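Local coordinates for CurF (Lyngbya majuscula, PDB 2Q35), which probably decarboxylates an acyl intermediate during beta-branching of a polyketide chain, as a crotonase-family lyase domain, at residues 110-121 / 171-181. The protein carries 1 engineered substitution. Residues are numbered along the deposited sequence; the frame is centred on the assembly and turned at random.
Sequences LYADFVVFSQES and IPFPVVSRQDV
Val115 lies over one face of the Phe173 ring, its CB 3.9 Å from the ring centroid in a CH-pi contact, while Leu110 CD2 comes in obliquely. Ile171 CD1 lies 3.7 Å above the plane of the Phe117 ring, displaced toward the rim; Pro174 O sits at the edge of that ring. The two rings meet at a slant, planes 39° apart, with Phe117 CE2 3.7 Å from Phe173 CB. Phe173 has CG beside its backbone N (chi1 -74°), which lays the ring across Val115 next to Phe117. Without the Phe173 ring, as with an alanine here, Val115 and Leu110 would probably lose their aromatic partner and a gap would open beside Phe117. Leu146 of helix 138-146 also packs on Phe173.

Alongside, the backbones pair in parallel: Phe117 N donates to Pro174 O at 3.0 Å, Val176 N to Phe117 O, and Gln119 N to Val176 O. Beyond the strands, Glu120 bends at chi2 (83°) to bring OE1 2.8 Å from Arg178 N, the backbone N-H meeting OE1 on its syn side, somewhat out of the carboxylate plane. Water 2, in the plane of the Arg178 guanidinium, links NH2 to Ser121 OG. Strand 175-176 is thus the outermost strand, within this chain, at the parallel end of the sheet, next to 114-118, and is followed closely by helix 178-192, an arrangement that belongs to the crotonase fold.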
ATOM      1  N   LEU A 110      -9.572   4.512 -13.456  1.00 14.51           N
ATOM      2  CA  LEU A 110      -8.872   3.707 -12.463  1.00 13.22           C
ATOM      3  C   LEU A 110      -9.050   2.197 -12.676  1.00 13.42           C
ATOM      4  O   LEU A 110      -8.318   1.407 -12.060  1.00 15.68           O
ATOM      5  CB  LEU A 110      -9.278   4.099 -11.029  1.00 13.98           C
ATOM      6  CG  LEU A 110      -8.817   5.479 -10.570  1.00 15.77           C
ATOM      7  CD1 LEU A 110      -9.397   5.754  -9.183  1.00 17.22           C
ATOM      8  CD2 LEU A 110      -7.311   5.546 -10.515  1.00 20.64           C
ATOM      9  N   TYR A 111      -9.980   1.828 -13.558  1.00 13.58           N
ATOM     10  CA  TYR A 111     -10.185   0.395 -13.907  1.00 12.47           C
ATOM     11  C   TYR A 111      -9.026  -0.029 -14.815  1.00 13.63           C
ATOM     12  O   TYR A 111      -8.746  -1.221 -14.964  1.00 14.70           O
ATOM     13  CB  TYR A 111     -11.503   0.144 -14.653  1.00 14.31           C
ATOM     14  CG  TYR A 111     -12.778   0.313 -13.842  1.00 12.75           C
ATOM     15  CD1 TYR A 111     -12.847  -0.056 -12.493  1.00 16.04           C
ATOM     16  CD2 TYR A 111     -13.927   0.830 -14.455  1.00 15.66           C
ATOM     17  CE1 TYR A 111     -14.063   0.116 -11.756  1.00 16.96           C
ATOM     18  CE2 TYR A 111     -15.119   0.992 -13.755  1.00 14.77           C
ATOM     19  CZ  TYR A 111     -15.183   0.633 -12.412  1.00 17.64           C
ATOM     20  OH  TYR A 111     -16.372   0.818 -11.725  1.00 19.74           O
ATOM     21  N   ALA A 112      -8.324   0.957 -15.406  1.00 13.16           N
ATOM     22  CA  ALA A 112      -7.231   0.644 -16.339  1.00 12.63           C
ATOM     23  C   ALA A 112      -5.997   0.106 -15.609  1.00 12.81           C
ATOM     24  O   ALA A 112      -5.877   0.167 -14.383  1.00 14.76           O
ATOM     25  CB  ALA A 112      -6.847   1.887 -17.187  1.00 14.06           C
ATOM     26  N   ASP A 113      -5.066  -0.439 -16.377  1.00 12.39           N
ATOM     27  CA  ASP A 113      -3.886  -1.035 -15.776  1.00 11.88           C
ATOM     28  C   ASP A 113      -2.862  -0.001 -15.355  1.00 13.04           C
ATOM     29  O   ASP A 113      -2.144  -0.187 -14.362  1.00 13.73           O
ATOM     30  CB  ASP A 113      -3.283  -2.037 -16.742  1.00 11.88           C
ATOM     31  CG  ASP A 113      -4.305  -3.071 -17.168  1.00 12.00           C
ATOM     32  OD1 ASP A 113      -4.670  -3.954 -16.344  1.00 16.90           O
ATOM     33  OD2 ASP A 113      -4.817  -2.953 -18.293  1.00 13.62           O
ATOM     34  N   PHE A 114      -2.818   1.090 -16.108  1.00 12.36           N
ATOM     35  CA  PHE A 114      -1.950   2.236 -15.810  1.00 12.69           C
ATOM     36  C   PHE A 114      -2.780   3.505 -15.933  1.00 12.28           C
ATOM     37  O   PHE A 114      -3.755   3.540 -16.690  1.00 13.28           O
ATOM     38  CB  PHE A 114      -0.839   2.291 -16.842  1.00 13.07           C
ATOM     39  CG  PHE A 114       0.087   1.107 -16.780  1.00 11.62           C
ATOM     40  CD1 PHE A 114      -0.158  -0.019 -17.568  1.00 14.91           C
ATOM     41  CD2 PHE A 114       1.186   1.112 -15.934  1.00 17.30           C
ATOM     42  CE1 PHE A 114       0.690  -1.118 -17.500  1.00 17.02           C
ATOM     43  CE2 PHE A 114       2.050   0.031 -15.882  1.00 19.26           C
ATOM     44  CZ  PHE A 114       1.782  -1.089 -16.641  1.00 17.60           C
ATOM     45  N   VAL A 115      -2.405   4.552 -15.185  1.00 11.94           N
ATOM     46  CA  VAL A 115      -3.223   5.764 -15.152  1.00 11.95           C
ATOM     47  C   VAL A 115      -2.248   6.941 -15.133  1.00 12.92           C
ATOM     48  O   VAL A 115      -1.220   6.893 -14.443  1.00 15.03           O
ATOM     49  CB  VAL A 115      -4.124   5.824 -13.907  1.00 12.29           C
ATOM     50  CG1 VAL A 115      -5.047   7.026 -13.943  1.00 14.82           C
ATOM     51  CG2 VAL A 115      -4.967   4.512 -13.784  1.00 14.95           C
ATOM     52  N   VAL A 116      -2.568   7.967 -15.921  1.00 13.07           N
ATOM     53  CA  VAL A 116      -1.775   9.229 -15.925  1.00 12.70           C
ATOM     54  C   VAL A 116      -2.755  10.375 -15.666  1.00 13.89           C
ATOM     55  O   VAL A 116      -3.831  10.455 -16.293  1.00 13.69           O
ATOM     56  CB  VAL A 116      -1.060   9.478 -17.267  1.00 12.05           C
ATOM     57  CG1 VAL A 116      -0.110  10.701 -17.137  1.00 15.53           C
ATOM     58  CG2 VAL A 116      -0.264   8.250 -17.710  1.00 15.65           C
ATOM     59  N   PHE A 117      -2.381  11.289 -14.751  1.00 13.71           N
ATOM     60  CA  PHE A 117      -3.268  12.377 -14.330  1.00 12.19           C
ATOM     61  C   PHE A 117      -2.656  13.684 -14.832  1.00 12.41           C
ATOM     62  O   PHE A 117      -1.433  13.734 -15.017  1.00 13.89           O
ATOM     63  CB  PHE A 117      -3.298  12.513 -12.802  1.00 11.98           C
ATOM     64  CG  PHE A 117      -4.070  11.430 -12.089  1.00 13.83           C
ATOM     65  CD1 PHE A 117      -5.285  11.726 -11.493  1.00 15.46           C
ATOM     66  CD2 PHE A 117      -3.529  10.168 -11.952  1.00 17.65           C
ATOM     67  CE1 PHE A 117      -6.017  10.711 -10.799  1.00 17.21           C
ATOM     68  CE2 PHE A 117      -4.237   9.165 -11.279  1.00 17.10           C
ATOM     69  CZ  PHE A 117      -5.477   9.452 -10.704  1.00 18.76           C
ATOM     70  N   SER A 118      -3.516  14.679 -15.053  1.00 12.05           N
ATOM     71  CA  SER A 118      -3.102  16.066 -15.405  1.00 12.20           C
ATOM     72  C   SER A 118      -2.947  16.892 -14.132  1.00 13.36           C
ATOM     73  O   SER A 118      -3.826  16.911 -13.263  1.00 14.25           O
ATOM     74  CB  SER A 118      -4.175  16.692 -16.305  1.00 13.29           C
ATOM     75  OG  SER A 118      -4.131  18.126 -16.272  1.00 18.55           O
ATOM     76  N   GLN A 119      -1.868  17.677 -14.063  1.00 13.27           N
ATOM     77  CA  GLN A 119      -1.615  18.538 -12.926  1.00 15.56           C
ATOM     78  C   GLN A 119      -2.715  19.560 -12.703  1.00 14.20           C
ATOM     79  O   GLN A 119      -3.043  19.870 -11.567  1.00 15.75           O
ATOM     80  CB  GLN A 119      -0.308  19.308 -13.134  1.00 15.00           C
ATOM     81  CG  GLN A 119       0.953  18.500 -13.006  1.00 16.64           C
ATOM     82  CD  GLN A 119       2.208  19.279 -13.478  1.00 21.76           C
ATOM     83  OE1 GLN A 119       3.331  18.756 -13.438  1.00 36.22           O
ATOM     84  NE2 GLN A 119       2.013  20.512 -13.938  1.00 27.39           N
ATOM     85  N   GLU A 120      -3.274  20.073 -13.795  1.00 13.90           N
ATOM     86  CA  GLU A 120      -4.196  21.216 -13.752  1.00 16.49           C
ATOM     87  C   GLU A 120      -5.661  20.819 -13.600  1.00 16.26           C
ATOM     88  O   GLU A 120      -6.500  21.647 -13.231  1.00 17.09           O
ATOM     89  CB  GLU A 120      -4.047  22.063 -15.026  1.00 16.93           C
ATOM     90  CG  GLU A 120      -2.682  22.733 -15.217  1.00 22.13           C
ATOM     91  CD  GLU A 120      -1.633  21.817 -15.847  1.00 27.18           C
ATOM     92  OE1 GLU A 120      -1.952  20.645 -16.167  1.00 19.27           O
ATOM     93  OE2 GLU A 120      -0.476  22.284 -16.013  1.00 29.68           O
ATOM     94  N   SER A 121      -5.963  19.559 -13.889  1.00 14.98           N
ATOM     95  CA  SER A 121      -7.354  19.101 -13.925  1.00 16.12           C
ATOM     96  C   SER A 121      -7.813  18.670 -12.554  1.00 15.39           C
ATOM     97  O   SER A 121      -7.001  18.504 -11.638  1.00 15.16           O
ATOM     98  CB  SER A 121      -7.493  17.978 -14.943  1.00 17.12           C
ATOM     99  OG  SER A 121      -7.101  18.456 -16.223  1.00 16.37           O
ATOM    100  N   ILE A 171       0.189  10.489  -4.339  1.00 23.06           N
ATOM    101  CA  ILE A 171      -0.560   9.527  -5.167  1.00 22.85           C
ATOM    102  C   ILE A 171       0.437   8.639  -5.948  1.00 21.66           C
ATOM    103  O   ILE A 171       1.454   9.122  -6.447  1.00 20.52           O
ATOM    104  CB  ILE A 171      -1.566  10.268  -6.081  1.00 23.39           C
ATOM    105  CG1 ILE A 171      -2.595   9.302  -6.684  1.00 24.16           C
ATOM    106  CG2 ILE A 171      -0.850  11.075  -7.163  1.00 22.72           C
ATOM    107  CD1 ILE A 171      -3.673  10.015  -7.512  1.00 23.44           C
ATOM    108  N   PRO A 172       0.193   7.326  -6.003  1.00 22.57           N
ATOM    109  CA  PRO A 172       1.140   6.461  -6.707  1.00 22.26           C
ATOM    110  C   PRO A 172       0.891   6.343  -8.207  1.00 23.55           C
ATOM    111  O   PRO A 172       0.884   5.226  -8.731  1.00 26.82           O
ATOM    112  CB  PRO A 172       0.936   5.105  -6.035  1.00 24.39           C
ATOM    113  CG  PRO A 172      -0.462   5.138  -5.489  1.00 22.98           C
ATOM    114  CD  PRO A 172      -0.909   6.571  -5.373  1.00 23.65           C
ATOM    115  N   PHE A 173       0.636   7.457  -8.879  1.00 20.87           N
ATOM    116  CA  PHE A 173       0.542   7.473 -10.343  1.00 18.67           C
ATOM    117  C   PHE A 173       1.259   8.710 -10.832  1.00 16.82           C
ATOM    118  O   PHE A 173       1.393   9.664 -10.068  1.00 18.02           O
ATOM    119  CB  PHE A 173      -0.908   7.559 -10.810  1.00 18.48           C
ATOM    120  CG  PHE A 173      -1.679   6.276 -10.655  1.00 19.12           C
ATOM    121  CD1 PHE A 173      -1.414   5.201 -11.484  1.00 20.99           C
ATOM    122  CD2 PHE A 173      -2.672   6.164  -9.703  1.00 22.98           C
ATOM    123  CE1 PHE A 173      -2.127   4.017 -11.376  1.00 22.81           C
ATOM    124  CE2 PHE A 173      -3.401   4.980  -9.582  1.00 26.25           C
ATOM    125  CZ  PHE A 173      -3.128   3.913 -10.429  1.00 25.02           C
ATOM    126  N   PRO A 174       1.710   8.717 -12.104  1.00 16.62           N
ATOM    127  CA  PRO A 174       2.338   9.958 -12.597  1.00 16.07           C
ATOM    128  C   PRO A 174       1.315  11.067 -12.779  1.00 15.33           C
ATOM    129  O   PRO A 174       0.173  10.824 -13.195  1.00 16.08           O
ATOM    130  CB  PRO A 174       2.938   9.579 -13.952  1.00 16.76           C
ATOM    131  CG  PRO A 174       2.489   8.194 -14.250  1.00 20.41           C
ATOM    132  CD  PRO A 174       1.700   7.634 -13.108  1.00 18.27           C
ATOM    133  N   VAL A 175       1.743  12.284 -12.448  1.00 14.53           N
ATOM    134  CA  VAL A 175       0.899  13.452 -12.612  1.00 14.18           C
ATOM    135  C   VAL A 175       1.772  14.446 -13.356  1.00 14.52           C
ATOM    136  O   VAL A 175       2.799  14.873 -12.829  1.00 16.27           O
ATOM    137  CB  VAL A 175       0.465  14.063 -11.263  1.00 13.37           C
ATOM    138  CG1 VAL A 175      -0.548  15.183 -11.505  1.00 15.03           C
ATOM    139  CG2 VAL A 175      -0.150  12.996 -10.335  1.00 14.42           C
ATOM    140  N   VAL A 176       1.349  14.802 -14.564  1.00 14.65           N
ATOM    141  CA  VAL A 176       2.143  15.693 -15.431  1.00 14.56           C
ATOM    142  C   VAL A 176       1.284  16.798 -16.020  1.00 14.91           C
ATOM    143  O   VAL A 176       0.062  16.785 -15.896  1.00 14.67           O
ATOM    144  CB  VAL A 176       2.911  14.922 -16.555  1.00 15.07           C
ATOM    145  CG1 VAL A 176       3.809  13.818 -15.956  1.00 16.12           C
ATOM    146  CG2 VAL A 176       1.954  14.284 -17.597  1.00 13.90           C
ATOM    147  N   SER A 177       1.919  17.809 -16.620  1.00 14.35           N
ATOM    148  CA  SER A 177       1.140  18.907 -17.154  1.00 15.25           C
ATOM    149  C   SER A 177       0.188  18.389 -18.208  1.00 14.15           C
ATOM    150  O   SER A 177       0.514  17.441 -18.943  1.00 14.64           O
ATOM    151  CB  SER A 177       2.052  19.953 -17.785  1.00 16.98           C
ATOM    152  OG  SER A 177       3.108  20.289 -16.907  1.00 25.75           O
ATOM    153  N   ARG A 178      -0.977  19.024 -18.290  1.00 11.85           N
ATOM    154  CA  ARG A 178      -2.034  18.609 -19.207  1.00 11.83           C
ATOM    155  C   ARG A 178      -1.522  18.341 -20.623  1.00 11.11           C
ATOM    156  O   ARG A 178      -1.862  17.313 -21.202  1.00 10.14           O
ATOM    157  CB  ARG A 178      -3.167  19.647 -19.197  1.00 12.46           C
ATOM    158  CG  ARG A 178      -3.942  19.759 -20.509  1.00 19.28           C
ATOM    159  CD  ARG A 178      -5.385  19.250 -20.427  1.00 27.72           C
ATOM    160  NE  ARG A 178      -6.218  19.876 -19.385  1.00 25.64           N
ATOM    161  CZ  ARG A 178      -6.159  21.156 -19.005  1.00 34.39           C
ATOM    162  NH1 ARG A 178      -5.306  21.997 -19.573  1.00 29.75           N
ATOM    163  NH2 ARG A 178      -6.964  21.601 -18.051  1.00 36.16           N
ATOM    164  N   GLN A 179      -0.704  19.252 -21.182  1.00  9.58           N
ATOM    165  CA  GLN A 179      -0.195  19.096 -22.553  1.00  9.71           C
ATOM    166  C   GLN A 179       0.781  17.922 -22.738  1.00  8.59           C
ATOM    167  O   GLN A 179       1.155  17.586 -23.870  1.00  9.05           O
ATOM    168  CB  GLN A 179       0.487  20.391 -23.034  1.00 10.97           C
ATOM    169  CG  GLN A 179       1.879  20.627 -22.423  1.00 16.62           C
ATOM    170  CD  GLN A 179       2.304  22.096 -22.386  1.00 25.74           C
ATOM    171  OE1 GLN A 179       2.133  22.842 -23.361  1.00 29.57           O
ATOM    172  NE2 GLN A 179       2.865  22.521 -21.245  1.00 28.60           N
ATOM    173  N   ASP A 180       1.184  17.285 -21.627  1.00  8.87           N
ATOM    174  CA  ASP A 180       2.119  16.166 -21.656  1.00  7.72           C
ATOM    175  C   ASP A 180       1.491  14.826 -21.314  1.00  7.55           C
ATOM    176  O   ASP A 180       2.158  13.783 -21.450  1.00  7.50           O
ATOM    177  CB  ASP A 180       3.238  16.387 -20.646  1.00  6.93           C
ATOM    178  CG  ASP A 180       4.129  17.593 -20.997  1.00 12.38           C
ATOM    179  OD1 ASP A 180       4.212  17.944 -22.185  1.00 14.96           O
ATOM    180  OD2 ASP A 180       4.719  18.183 -20.074  1.00 17.03           O
ATOM    181  N   VAL A 181       0.253  14.855 -20.819  1.00  6.82           N
ATOM    182  CA  VAL A 181      -0.407  13.604 -20.378  1.00  6.50           C
ATOM    183  C   VAL A 181      -0.484  12.513 -21.449  1.00  7.87           C
ATOM    184  O   VAL A 181      -0.049  11.374 -21.219  1.00  8.83           O
ATOM    185  CB  VAL A 181      -1.790  13.903 -19.779  1.00  4.23           C
ATOM    186  CG1 VAL A 181      -2.593  12.564 -19.555  1.00  7.28           C
ATOM    187  CG2 VAL A 181      -1.669  14.688 -18.470  1.00  5.83           C
TER
HETATM  188  O   HOH W   1       5.491  16.020 -13.285  1.00 42.48           O
HETATM  189  O   HOH W   2      -8.895  20.001 -17.569  1.00 38.12           O